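Local structure of NO-binding heme-dependent sensor protein (Shewanella oneidensis, 4U9B) at residues A[8-11]-A[12-16]; A[20-23]-A[24-28]; A[89-92]-A[93-97]; A[99-102]-A[103-107]; A[139-142]-A[143-147]. The protein binds heme and probably works as an H-NOX sensor that detects nitric oxide at the heme iron, while also binding a zinc ion. One frame throughout, in Å; residues are numbered along the deposited sequence.

Contact 1. Residues A[8-11]-A[12-16]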
# COMPACT_ATOMS: atom_id res chain seq x y z
N VAL A 8 4.93 2.90 -9.21
CA VAL A 8 4.96 3.91 -8.16
C VAL A 8 6.24 3.75 -7.33
O VAL A 8 6.82 4.73 -6.90
CB VAL A 8 3.72 3.82 -7.25
CG1 VAL A 8 3.79 4.87 -6.15
CG2 VAL A 8 2.45 4.02 -8.07
N LEU A 9 6.67 2.50 -7.14
CA LEU A 9 7.92 2.25 -6.43
C LEU A 9 9.07 2.88 -7.21
O LEU A 9 9.97 3.48 -6.62
CB LEU A 9 8.16 0.75 -6.24
CG LEU A 9 9.44 0.37 -5.47
CD1 LEU A 9 9.40 0.88 -4.04
CD2 LEU A 9 9.66 -1.13 -5.49
N GLU A 10 9.04 2.76 -8.54
CA GLU A 10 10.07 3.37 -9.38
C GLU A 10 10.10 4.87 -9.16
O GLU A 10 11.17 5.46 -8.98
CB GLU A 10 9.84 3.06 -10.86
CG GLU A 10 10.95 3.62 -11.77
CD GLU A 10 10.68 3.40 -13.24
OE1 GLU A 10 11.28 4.13 -14.06
OE2 GLU A 10 9.89 2.49 -13.59
N ASP A 11 8.93 5.50 -9.17
CA ASP A 11 8.83 6.94 -8.95
C ASP A 11 9.51 7.33 -7.63
O ASP A 11 10.20 8.34 -7.55
CB ASP A 11 7.37 7.40 -8.94
CG ASP A 11 6.72 7.32 -10.31
OD1 ASP A 11 7.45 7.23 -11.31
OD2 ASP A 11 5.47 7.37 -10.38
N MET A 12 9.31 6.51 -6.61
CA MET A 12 9.86 6.79 -5.29
C MET A 12 11.37 6.61 -5.27
O MET A 12 12.11 7.50 -4.84
CB MET A 12 9.20 5.90 -4.24
CG MET A 12 9.50 6.31 -2.81
SD MET A 12 8.62 5.32 -1.59
CE MET A 12 8.93 6.28 -0.11
N VAL A 13 11.84 5.46 -5.75
CA VAL A 13 13.27 5.14 -5.76
C VAL A 13 14.04 6.12 -6.64
O VAL A 13 15.04 6.69 -6.21
CB VAL A 13 13.52 3.70 -6.24
CG1 VAL A 13 15.02 3.42 -6.40
CG2 VAL A 13 12.89 2.70 -5.27
N VAL A 14 13.58 6.29 -7.88
CA VAL A 14 14.24 7.20 -8.82
C VAL A 14 14.32 8.61 -8.26
O VAL A 14 15.35 9.27 -8.37
CB VAL A 14 13.49 7.23 -10.18
CG1 VAL A 14 14.03 8.33 -11.09
CG2 VAL A 14 13.60 5.88 -10.88
N ALA A 15 13.23 9.08 -7.66
CA ALA A 15 13.17 10.42 -7.11
C ALA A 15 14.11 10.58 -5.91
O ALA A 15 14.60 11.68 -5.65
CB ALA A 15 11.75 10.77 -6.70
N GLN A 16 14.36 9.49 -5.21
CA GLN A 16 15.13 9.53 -3.97
C GLN A 16 16.58 9.07 -4.15
O GLN A 16 17.45 9.45 -3.36
CB GLN A 16 14.44 8.65 -2.91
CG GLN A 16 15.17 8.60 -1.57
CD GLN A 16 15.41 9.98 -0.98
OE1 GLN A 16 14.48 10.78 -0.85
NE2 GLN A 16 16.66 10.26 -0.62
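Glu10 and Val14, one turn apart on helix 3-17, lie alongside each other and point the same way. The touching atoms are the methylene CG of Glu10 and the methyl CG2 of Val14, 3.6 Å apart, so the acidic residue meets its neighbour with its aliphatic part while the extended chain carries the carboxylate onward. Val14 brings this methyl in because CG2 stands opposite its own carbonyl carbon and leans back along the helix, which also puts CG2 only 3.1 Å from Glu10 O. The next pair round the helix, Leu9 and Val13, is set differently: the two side chains cross obliquely, and the meeting of Leu9 CD1 with Val13 CG2 at 4.1 Å is a loose one. Leu9 leaves the backbone pointing away from the following turn, but with CG trans to the amide nitrogen (chi1 -179°), beside the carbonyl carbon, CD1 comes within touch. Ala15 adds a close methyl, its CB 3.0 Å from Asp11 O. Beneath these side chains runs regular alpha-helical bonding, with Val13 N to Leu9 O at 2.9 Å and Val14 N to Glu10 O at 2.8 Å, flanked by the bonds from Met12 N to Val8 O and from Ala15 N to Asp11 O. Asp11 sends its OD2 to a salt bridge with Arg80 of helix 62-80. Helix 3-17 thus packs on three helices: Val8 and Leu9 face 62-80 through Phe72, Leu73 and Phe69, Leu9 also reaches Leu47 and Ile50 of 44-58, and Glu10 and Val14 rest on Met19 of 19-29.

Contact 2. Residues A[20-23]-A[24-28]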
# COMPACT_ATOMS: atom_id res chain seq x y z
N SER A 20 19.91 5.19 -11.94
CA SER A 20 20.96 4.17 -11.92
C SER A 20 20.74 3.19 -10.77
O SER A 20 20.92 1.98 -10.91
CB SER A 20 22.36 4.80 -11.83
OG SER A 20 22.58 5.48 -10.60
N VAL A 21 20.34 3.72 -9.62
CA VAL A 21 20.00 2.90 -8.47
C VAL A 21 18.80 1.99 -8.76
O VAL A 21 18.82 0.81 -8.43
CB VAL A 21 19.69 3.78 -7.24
CG1 VAL A 21 19.07 2.97 -6.12
CG2 VAL A 21 20.96 4.48 -6.78
N TRP A 22 17.77 2.55 -9.38
CA TRP A 22 16.61 1.76 -9.76
C TRP A 22 17.00 0.65 -10.73
O TRP A 22 16.60 -0.50 -10.56
CB TRP A 22 15.52 2.64 -10.38
CG TRP A 22 14.40 1.85 -10.98
CD1 TRP A 22 14.15 1.66 -12.30
CD2 TRP A 22 13.38 1.14 -10.27
NE1 TRP A 22 13.04 0.88 -12.47
CE2 TRP A 22 12.54 0.54 -11.24
CE3 TRP A 22 13.09 0.94 -8.92
CZ2 TRP A 22 11.44 -0.24 -10.89
CZ3 TRP A 22 11.99 0.17 -8.58
CH2 TRP A 22 11.18 -0.41 -9.56
N ASN A 23 17.80 0.98 -11.74
CA ASN A 23 18.21 -0.02 -12.70
C ASN A 23 19.12 -1.07 -12.06
O ASN A 23 19.04 -2.25 -12.40
CB ASN A 23 18.90 0.64 -13.90
CG ASN A 23 17.92 1.26 -14.87
OD1 ASN A 23 16.79 0.79 -15.03
ND2 ASN A 23 18.35 2.33 -15.53
N GLU A 24 19.95 -0.65 -11.11
CA GLU A 24 20.78 -1.61 -10.37
C GLU A 24 19.89 -2.60 -9.64
O GLU A 24 20.12 -3.81 -9.68
CB GLU A 24 21.71 -0.91 -9.37
CG GLU A 24 22.62 -1.89 -8.62
CD GLU A 24 23.33 -1.26 -7.44
OE1 GLU A 24 23.15 -0.05 -7.20
OE2 GLU A 24 24.07 -1.99 -6.75
N LEU A 25 18.87 -2.08 -8.95
CA LEU A 25 17.93 -2.91 -8.22
C LEU A 25 17.23 -3.91 -9.14
O LEU A 25 17.00 -5.05 -8.75
CB LEU A 25 16.89 -2.03 -7.51
CG LEU A 25 17.43 -1.22 -6.33
CD1 LEU A 25 16.48 -0.09 -5.96
CD2 LEU A 25 17.68 -2.12 -5.13
N LEU A 26 16.89 -3.48 -10.35
CA LEU A 26 16.25 -4.38 -11.31
C LEU A 26 17.23 -5.45 -11.81
O LEU A 26 16.84 -6.60 -11.99
CB LEU A 26 15.67 -3.60 -12.49
CG LEU A 26 14.43 -2.74 -12.21
CD1 LEU A 26 13.73 -2.38 -13.52
CD2 LEU A 26 13.45 -3.41 -11.26
N GLU A 27 18.48 -5.07 -12.04
CA GLU A 27 19.50 -6.03 -12.44
C GLU A 27 19.67 -7.11 -11.38
O GLU A 27 19.77 -8.30 -11.69
CB GLU A 27 20.85 -5.35 -12.67
CG GLU A 27 20.93 -4.50 -13.93
CD GLU A 27 22.27 -3.82 -14.09
OE1 GLU A 27 23.26 -4.30 -13.50
OE2 GLU A 27 22.34 -2.79 -14.80
N LYS A 28 19.67 -6.70 -10.12
CA LYS A 28 19.89 -7.61 -9.01
C LYS A 28 18.71 -8.52 -8.74
O LYS A 28 18.89 -9.69 -8.40
CB LYS A 28 20.22 -6.83 -7.73
CG LYS A 28 21.58 -6.17 -7.72
CD LYS A 28 21.86 -5.52 -6.37
CE LYS A 28 22.06 -6.56 -5.26
NZ LYS A 28 22.24 -5.93 -3.92
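Leu26 lies over one face of the Trp22 indole, and this CH-pi contact is the main apolar feature of the turn. Its CG stands 4.1 Å from the centroid of the five-membered ring, 25° off the normal and displaced toward the rim. Both methyls gather at the nitrogen-bearing side of the indole, CD1 approaching Trp22 NE1 at 3.5 Å and CD2 approaching Trp22 CZ2 at 3.8 Å. A plainer apolar pair, Val21 CG1 with Leu25 CD1 at 4.0 Å, runs side by side in one direction. Replacing Trp22 by an alanine would probably leave Leu26 without the flat surface beneath it and open a gap toward helix 3-17. Backbone hydrogen bonds tie the same turns: Leu25 N to Val21 O at 2.9 Å and Leu26 N to Trp22 O at 3.0 Å, between those from Glu24 N to Ser20 O and Glu27 N to Asn23 O. Among charged groups, Lys28 NZ forms a salt bridge with Asp53, and Glu24 has a long, weak ion pair with Arg57. In the fold, helix 19-29 lies against helix 3-17 through Trp22 on Val13, against helix 44-58 through Leu25 and Leu26 on Ile50, and Tyr36 from a loop touches both Trp22 and Leu26.

Contact 3. Residues A[89-92]-A[93-97]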
# COMPACT_ATOMS: atom_id res chain seq x y z
N ASP A 89 -16.15 11.42 -0.34
CA ASP A 89 -16.20 12.81 0.13
C ASP A 89 -15.29 13.06 1.32
O ASP A 89 -14.93 14.21 1.60
CB ASP A 89 -17.63 13.19 0.49
CG ASP A 89 -18.52 13.39 -0.72
OD1 ASP A 89 -18.08 14.06 -1.68
OD2 ASP A 89 -19.66 12.87 -0.72
N ASP A 90 -14.92 12.00 2.03
CA ASP A 90 -14.10 12.14 3.23
C ASP A 90 -13.32 10.86 3.55
O ASP A 90 -13.53 9.82 2.93
CB ASP A 90 -14.98 12.52 4.43
CG ASP A 90 -16.18 11.60 4.59
OD1 ASP A 90 -15.99 10.37 4.67
OD2 ASP A 90 -17.32 12.11 4.63
N PHE A 91 -12.43 10.97 4.52
CA PHE A 91 -11.54 9.87 4.90
C PHE A 91 -12.31 8.62 5.33
O PHE A 91 -12.01 7.52 4.88
CB PHE A 91 -10.61 10.33 6.02
CG PHE A 91 -9.72 9.25 6.56
CD1 PHE A 91 -8.58 8.85 5.88
CD2 PHE A 91 -10.02 8.63 7.77
CE1 PHE A 91 -7.76 7.86 6.38
CE2 PHE A 91 -9.20 7.64 8.28
CZ PHE A 91 -8.07 7.25 7.58
N THR A 92 -13.30 8.80 6.21
CA THR A 92 -14.05 7.66 6.73
C THR A 92 -14.76 6.90 5.62
O THR A 92 -14.79 5.67 5.62
CB THR A 92 -15.09 8.11 7.78
OG1 THR A 92 -14.42 8.74 8.88
CG2 THR A 92 -15.90 6.92 8.29
N SER A 93 -15.33 7.64 4.66
CA SER A 93 -16.03 7.03 3.54
C SER A 93 -15.10 6.16 2.71
O SER A 93 -15.46 5.06 2.30
CB SER A 93 -16.66 8.11 2.65
OG SER A 93 -17.42 9.03 3.42
N LEU A 94 -13.89 6.66 2.48
CA LEU A 94 -12.89 5.92 1.69
C LEU A 94 -12.53 4.61 2.37
O LEU A 94 -12.58 3.55 1.76
CB LEU A 94 -11.64 6.77 1.47
CG LEU A 94 -10.60 6.22 0.49
CD1 LEU A 94 -9.80 7.36 -0.13
CD2 LEU A 94 -9.64 5.23 1.15
N VAL A 95 -12.15 4.69 3.65
CA VAL A 95 -11.71 3.52 4.39
C VAL A 95 -12.81 2.47 4.48
O VAL A 95 -12.56 1.28 4.28
CB VAL A 95 -11.25 3.90 5.82
CG1 VAL A 95 -10.83 2.66 6.60
CG2 VAL A 95 -10.11 4.90 5.75
N MET A 96 -14.02 2.91 4.79
CA MET A 96 -15.16 2.00 4.87
C MET A 96 -15.55 1.48 3.49
O MET A 96 -16.31 0.51 3.38
CB MET A 96 -16.34 2.70 5.53
CG MET A 96 -16.11 3.04 7.00
SD MET A 96 -15.86 1.56 8.02
CE MET A 96 -17.49 0.82 7.93
N GLY A 97 -15.01 2.10 2.45
CA GLY A 97 -15.31 1.71 1.08
C GLY A 97 -14.23 0.87 0.43
O GLY A 97 -14.36 0.51 -0.74
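Asp90 holds its CG between its own amide nitrogen and carbonyl carbon, the crowded position (chi1 51°), and this swings OD1 forward to Ser93. Ser93 meets it with OG beside its own backbone nitrogen, so that hydroxyl and amide turn to the same carboxylate oxygen. The Ser93 amide donates to Asp90 OD1 at 2.8 Å, the capping bond of an N-cap residue at the start of helix 91-96. The hydroxyl hydrogen bond from Ser93 OG to Asp90 OD1 is modelled at 2.3 Å, a length too short to be relied on. Beside the cap, Phe91 and Val95 form an aromatic-aliphatic pair. With CG trans to the amide nitrogen (chi1 175°), the Phe91 side chain lays its ring across Val95, whose CG2 sits over one face, 3.8 Å from the ring centroid and 18° off its normal. The approach is displaced toward the rim, and the nearest ring atom, Phe91 CZ, lies 3.6 Å from Val95 CG2. Thr92 and Met96 run alongside each other, Thr92 CG2 to Met96 CG at 4.1 Å. Backbone bonds from Leu94 N to Asp90 O and from Val95 N to Phe91 O link the turns. Phe91 and Val95 face Ile176 of strand 172-179, Val95 also meets Leu146 of helix 139-152, and Leu94 touches the heme. The chemistry is therefore split: the carboxylate takes up an amide N-H that the first turn cannot pair within the helix, and its negative charge probably suits the positive end of the helix dipole, whereas the phenyl and methyl groups secure the short helix to the sheet by apolar contact.

Contact 4. Residues A[99-102]-A[103-107]. With HEM (protoporphyrin IX containing Fe), chain B; PO4 (phosphate ion), chain E.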
# COMPACT_ATOMS: atom_id res chain seq x y z
N HIS A 99 -13.46 -2.23 1.12
CA HIS A 99 -13.96 -3.59 0.93
C HIS A 99 -14.94 -3.67 -0.23
O HIS A 99 -14.86 -4.58 -1.05
CB HIS A 99 -14.64 -4.08 2.21
CG HIS A 99 -15.11 -5.50 2.14
ND1 HIS A 99 -16.44 -5.84 2.10
CD2 HIS A 99 -14.42 -6.66 2.08
CE1 HIS A 99 -16.56 -7.15 2.03
NE2 HIS A 99 -15.35 -7.68 2.02
N ASP A 100 -15.87 -2.72 -0.28
CA ASP A 100 -16.92 -2.72 -1.30
C ASP A 100 -16.46 -2.05 -2.58
O ASP A 100 -16.36 -2.68 -3.64
CB ASP A 100 -18.17 -2.02 -0.77
CG ASP A 100 -18.83 -2.76 0.38
OD1 ASP A 100 -18.56 -3.96 0.54
OD2 ASP A 100 -19.63 -2.13 1.10
N VAL A 101 -16.18 -0.75 -2.47
CA VAL A 101 -15.97 0.10 -3.64
C VAL A 101 -14.60 -0.11 -4.29
O VAL A 101 -14.53 -0.39 -5.48
CB VAL A 101 -16.14 1.58 -3.25
CG1 VAL A 101 -15.97 2.48 -4.47
CG2 VAL A 101 -17.52 1.79 -2.64
N ILE A 102 -13.52 0.03 -3.52
CA ILE A 102 -12.18 -0.10 -4.08
C ILE A 102 -11.98 -1.48 -4.69
O ILE A 102 -11.51 -1.60 -5.82
CB ILE A 102 -11.08 0.13 -3.02
CG1 ILE A 102 -11.21 1.53 -2.39
CG2 ILE A 102 -9.69 -0.05 -3.63
CD1 ILE A 102 -10.84 2.67 -3.29
N HIS A 103 -12.32 -2.52 -3.94
CA HIS A 103 -12.17 -3.90 -4.39
C HIS A 103 -12.86 -4.10 -5.74
O HIS A 103 -12.28 -4.68 -6.66
CB HIS A 103 -12.74 -4.87 -3.35
CG HIS A 103 -12.34 -6.30 -3.56
ND1 HIS A 103 -11.21 -6.85 -2.98
CD2 HIS A 103 -12.92 -7.30 -4.28
CE1 HIS A 103 -11.11 -8.12 -3.34
NE2 HIS A 103 -12.13 -8.42 -4.13
N LEU A 104 -14.08 -3.60 -5.85
CA LEU A 104 -14.86 -3.71 -7.08
C LEU A 104 -14.18 -3.01 -8.24
O LEU A 104 -14.01 -3.59 -9.31
CB LEU A 104 -16.26 -3.13 -6.89
CG LEU A 104 -17.13 -3.16 -8.15
CD1 LEU A 104 -17.52 -4.58 -8.49
CD2 LEU A 104 -18.35 -2.28 -8.00
N GLU A 105 -13.83 -1.74 -8.04
CA GLU A 105 -13.29 -0.93 -9.12
C GLU A 105 -11.94 -1.46 -9.59
O GLU A 105 -11.61 -1.37 -10.77
CB GLU A 105 -13.17 0.53 -8.69
CG GLU A 105 -14.49 1.20 -8.32
CD GLU A 105 -15.53 1.14 -9.43
OE1 GLU A 105 -15.15 1.06 -10.61
OE2 GLU A 105 -16.74 1.16 -9.11
N VAL A 106 -11.15 -2.02 -8.68
CA VAL A 106 -9.87 -2.61 -9.06
C VAL A 106 -10.09 -3.86 -9.90
O VAL A 106 -9.38 -4.10 -10.87
CB VAL A 106 -9.00 -2.96 -7.83
CG1 VAL A 106 -7.77 -3.78 -8.24
CG2 VAL A 106 -8.56 -1.69 -7.11
N ASN A 107 -11.08 -4.67 -9.53
CA ASN A 107 -11.36 -5.89 -10.28
C ASN A 107 -11.99 -5.60 -11.63
O ASN A 107 -11.93 -6.42 -12.55
CB ASN A 107 -12.27 -6.81 -9.46
CG ASN A 107 -11.48 -7.74 -8.55
OD1 ASN A 107 -10.95 -8.75 -9.00
ND2 ASN A 107 -11.39 -7.38 -7.28
CHA HEM B . -2.87 -3.43 -3.33
CHB HEM B . -4.53 -1.57 0.83
CHC HEM B . -6.42 2.18 -1.55
CHD HEM B . -5.80 -0.27 -5.69
C1A HEM B . -3.00 -3.14 -1.99
C2A HEM B . -2.15 -3.62 -0.92
C3A HEM B . -2.62 -3.10 0.22
C4A HEM B . -3.77 -2.28 -0.08
CMA HEM B . -2.05 -3.31 1.64
CAA HEM B . -0.94 -4.55 -1.07
CBA HEM B . -1.38 -5.97 -1.45
CGA HEM B . -1.70 -6.83 -0.25
O1A HEM B . -2.05 -8.03 -0.46
O2A HEM B . -1.63 -6.36 0.91
C1B HEM B . -5.13 -0.37 0.57
C2B HEM B . -5.58 0.58 1.55
C3B HEM B . -6.12 1.63 0.90
C4B HEM B . -6.00 1.36 -0.52
CMB HEM B . -5.45 0.33 3.07
CAB HEM B . -6.75 2.94 1.44
CBB HEM B . -6.52 3.42 2.66
C1C HEM B . -6.42 1.84 -2.89
C2C HEM B . -6.92 2.67 -3.96
C3C HEM B . -6.77 2.02 -5.12
C4C HEM B . -6.16 0.73 -4.81
CMC HEM B . -7.53 4.08 -3.77
CAC HEM B . -7.19 2.60 -6.49
CBC HEM B . -7.28 1.87 -7.61
C1D HEM B . -4.88 -1.27 -5.45
C2D HEM B . -4.23 -2.04 -6.48
C3D HEM B . -3.32 -3.02 -5.75
C4D HEM B . -3.51 -2.76 -4.35
CMD HEM B . -4.40 -1.89 -8.01
CAD HEM B . -2.38 -4.06 -6.37
CBD HEM B . -3.11 -5.39 -6.56
CGD HEM B . -2.16 -6.39 -7.16
O1D HEM B . -0.93 -6.17 -7.04
O2D HEM B . -2.63 -7.40 -7.75
NA HEM B . -3.98 -2.32 -1.45
NB HEM B . -5.40 0.13 -0.69
NC HEM B . -5.96 0.66 -3.44
ND HEM B . -4.44 -1.73 -4.21
FE HEM B . -5.11 -0.93 -2.44
P PO4 E . -13.62 -11.00 2.54
O1 PO4 E . -13.93 -10.27 1.25
O2 PO4 E . -12.44 -10.35 3.21
O3 PO4 E . -14.82 -10.93 3.45
O4 PO4 E . -13.30 -12.44 2.23
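His103, whose CB presses on His99 O at 3.1 Å, is the heme iron's axial residue in another structure of this protein, yet here it is not bound. His103 ND1 lies 8.5 Å from HEM FE, and with CG trans to the amide nitrogen (chi1 -166°) the ring leads away from the porphyrin. The helix is irregular just before it, with a wider pi-type turn at 99-102. The bond from Leu104 N to Asp100 O is weak, and regular pairing returns with Glu105 N to Val101 O at 3.0 Å and Val106 N to Ile102 O. Asn107 ND2 donates to His103 O at 2.9 Å and stands over one face of the imidazole, toward its rim. This carbonyl also accepts from Asn107 N, and the two donors come from opposite faces of its plane. Ile102 and Val106 form the heme side of the helix: their CG2 methyls meet at 4.0 Å, Val106 CG2 reaches the bridging carbon CHD of the heme at 3.4 Å, and Ile102 CD1 touches the heme methyl CMC at 3.6 Å. Ile102 also contacts the bound nitric oxide, with Ile98 and Leu115 completing that pocket. On the outer side, the His99 ring gives ND1 to Asp100 OD1, above the carboxylate plane, and NE2 to O1 of a phosphate, probably from the crystallisation liquor, at 3.1 Å. Two acceptors at the ring nitrogens would be consistent with a protonated His99 in this crystal. The absence of the iron-histidine bond, with nitric oxide bound beside apolar side chains, fits the bond cleavage associated with activation of H-NOX sensors.

Contact 5. Residues A[139-142]-A[143-147]. With ZN (zinc ion), chain D; HEM (protoporphyrin IX containing Fe), chain B.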
# COMPACT_ATOMS: atom_id res chain seq x y z
N CYS A 139 0.74 -5.41 5.90
CA CYS A 139 -0.07 -4.58 6.78
C CYS A 139 0.56 -3.20 7.01
O CYS A 139 -0.14 -2.22 7.24
CB CYS A 139 -0.28 -5.28 8.13
SG CYS A 139 1.25 -5.68 8.99
N PHE A 140 1.89 -3.12 6.93
CA PHE A 140 2.56 -1.84 7.13
C PHE A 140 2.37 -0.96 5.90
O PHE A 140 2.37 0.27 6.01
CB PHE A 140 4.05 -2.04 7.43
CG PHE A 140 4.34 -2.23 8.90
CD1 PHE A 140 4.07 -3.43 9.53
CD2 PHE A 140 4.87 -1.19 9.65
CE1 PHE A 140 4.34 -3.60 10.87
CE2 PHE A 140 5.14 -1.35 10.99
CZ PHE A 140 4.87 -2.56 11.61
N CYS A 141 2.19 -1.58 4.74
CA CYS A 141 1.85 -0.83 3.54
C CYS A 141 0.42 -0.31 3.67
O CYS A 141 0.13 0.82 3.26
CB CYS A 141 2.01 -1.71 2.29
SG CYS A 141 1.75 -0.86 0.71
N ALA A 142 -0.45 -1.12 4.25
CA ALA A 142 -1.83 -0.71 4.51
C ALA A 142 -1.85 0.48 5.46
O ALA A 142 -2.60 1.45 5.26
CB ALA A 142 -2.64 -1.86 5.09
N GLU A 143 -1.04 0.41 6.51
CA GLU A 143 -0.96 1.48 7.49
C GLU A 143 -0.49 2.76 6.79
O GLU A 143 -1.07 3.83 6.99
CB GLU A 143 -0.02 1.11 8.65
CG GLU A 143 -0.05 2.08 9.81
CD GLU A 143 0.73 1.61 11.02
OE1 GLU A 143 0.67 0.41 11.36
OE2 GLU A 143 1.39 2.45 11.65
N GLY A 144 0.53 2.63 5.96
CA GLY A 144 1.06 3.75 5.20
C GLY A 144 0.01 4.36 4.29
O GLY A 144 -0.15 5.58 4.24
N LEU A 145 -0.71 3.51 3.57
CA LEU A 145 -1.76 3.96 2.66
C LEU A 145 -2.87 4.72 3.38
O LEU A 145 -3.43 5.68 2.85
CB LEU A 145 -2.36 2.77 1.91
CG LEU A 145 -1.53 2.29 0.71
CD1 LEU A 145 -1.86 0.85 0.37
CD2 LEU A 145 -1.77 3.20 -0.48
N LEU A 146 -3.18 4.28 4.60
CA LEU A 146 -4.20 4.95 5.40
C LEU A 146 -3.74 6.36 5.76
O LEU A 146 -4.53 7.31 5.70
CB LEU A 146 -4.51 4.14 6.66
CG LEU A 146 -5.33 2.87 6.42
CD1 LEU A 146 -5.19 1.92 7.59
CD2 LEU A 146 -6.80 3.22 6.19
N PHE A 147 -2.48 6.50 6.14
CA PHE A 147 -1.92 7.81 6.44
C PHE A 147 -1.90 8.67 5.18
O PHE A 147 -2.14 9.88 5.23
CB PHE A 147 -0.52 7.69 7.02
CG PHE A 147 -0.49 7.33 8.48
CD1 PHE A 147 -0.92 8.23 9.44
CD2 PHE A 147 -0.04 6.09 8.90
CE1 PHE A 147 -0.90 7.91 10.78
CE2 PHE A 147 -0.01 5.76 10.24
CZ PHE A 147 -0.44 6.67 11.18
ZN ZN D . 0.24 -6.21 11.01
CHA HEM B . -2.87 -3.43 -3.33
CHB HEM B . -4.53 -1.57 0.83
CHC HEM B . -6.42 2.18 -1.55
CHD HEM B . -5.80 -0.27 -5.69
C1A HEM B . -3.00 -3.14 -1.99
C2A HEM B . -2.15 -3.62 -0.92
C3A HEM B . -2.62 -3.10 0.22
C4A HEM B . -3.77 -2.28 -0.08
CMA HEM B . -2.05 -3.31 1.64
CAA HEM B . -0.94 -4.55 -1.07
CBA HEM B . -1.38 -5.97 -1.45
CGA HEM B . -1.70 -6.83 -0.25
O1A HEM B . -2.05 -8.03 -0.46
O2A HEM B . -1.63 -6.36 0.91
C1B HEM B . -5.13 -0.37 0.57
C2B HEM B . -5.58 0.58 1.55
C3B HEM B . -6.12 1.63 0.90
C4B HEM B . -6.00 1.36 -0.52
CMB HEM B . -5.45 0.33 3.07
CAB HEM B . -6.75 2.94 1.44
CBB HEM B . -6.52 3.42 2.66
C1C HEM B . -6.42 1.84 -2.89
C2C HEM B . -6.92 2.67 -3.96
C3C HEM B . -6.77 2.02 -5.12
C4C HEM B . -6.16 0.73 -4.81
CMC HEM B . -7.53 4.08 -3.77
CAC HEM B . -7.19 2.60 -6.49
CBC HEM B . -7.28 1.87 -7.61
C1D HEM B . -4.88 -1.27 -5.45
C2D HEM B . -4.23 -2.04 -6.48
C3D HEM B . -3.32 -3.02 -5.75
C4D HEM B . -3.51 -2.76 -4.35
CMD HEM B . -4.40 -1.89 -8.01
CAD HEM B . -2.38 -4.06 -6.37
CBD HEM B . -3.11 -5.39 -6.56
CGD HEM B . -2.16 -6.39 -7.16
O1D HEM B . -0.93 -6.17 -7.04
O2D HEM B . -2.63 -7.40 -7.75
NA HEM B . -3.98 -2.32 -1.45
NB HEM B . -5.40 0.13 -0.69
NC HEM B . -5.96 0.66 -3.44
ND HEM B . -4.44 -1.73 -4.21
FE HEM B . -5.11 -0.93 -2.44
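Leu145 lays CD1 against the heme at C1B, 3.5 Å away, and meets Cys141 SG with the same methyl at 4.0 Å. Leu146, one residue on, turns to the heme periphery, where its CD2 touches the vinyl carbon CBB at 3.5 Å while its CG packs on Ala142 O at 3.3 Å. A serine in place of Leu146 would probably leave that vinyl group without its methyl neighbour and open a gap between the heme and the sheet. Ala142 is the small residue beside them, its CB facing the heme methyl CMA. At the start of the helix Cys139 binds zinc through SG at 2.3 Å, with His161, Cys164 and Cys172 completing the site. SG sits between the backbone nitrogen and the carbonyl carbon (chi1 58°), which directs it to the metal. Glu143 has an extended chain; OE1 is hydrogen-bonded to His161 ND1, a second-shell bond that probably helps to orient this zinc ligand, and OE2 forms a salt bridge with Lys67. Backbone bonds such as Leu145 N to Cys141 O, 2.8 Å, keep the turns regular. Helix 139-152 lies between helix 62-80, met by Cys141 and Leu145 at Val66 and Phe74, and the sheet, where Leu146 rests on Leu130, Ile159, Leu174 and Ile176.

Contact 5 is the buried one, its centre about 6 Å from the centre of the chain; the other four lie farther out and are partly exposed. Contacts 1 and 2 belong to the helical part, where helices 3-17 and 19-29 pack on each other. Contacts 3 and 4 lie across the chain's centre from them, on the consecutive helices 91-96 and 98-109, probably joined by a hydrogen bond from Ile102 N to Gly97 O. Contact 3 also touches contact 5. Contacts 4 and 5 both touch the heme without meeting each other, and contact 3 reaches it through Leu94. Aliphatic packing governs 1, CH-pi packing joins it in 2 and 3, and 3 adds an N-cap; cofactor contacts dominate 4 and 5, with zinc binding in 5.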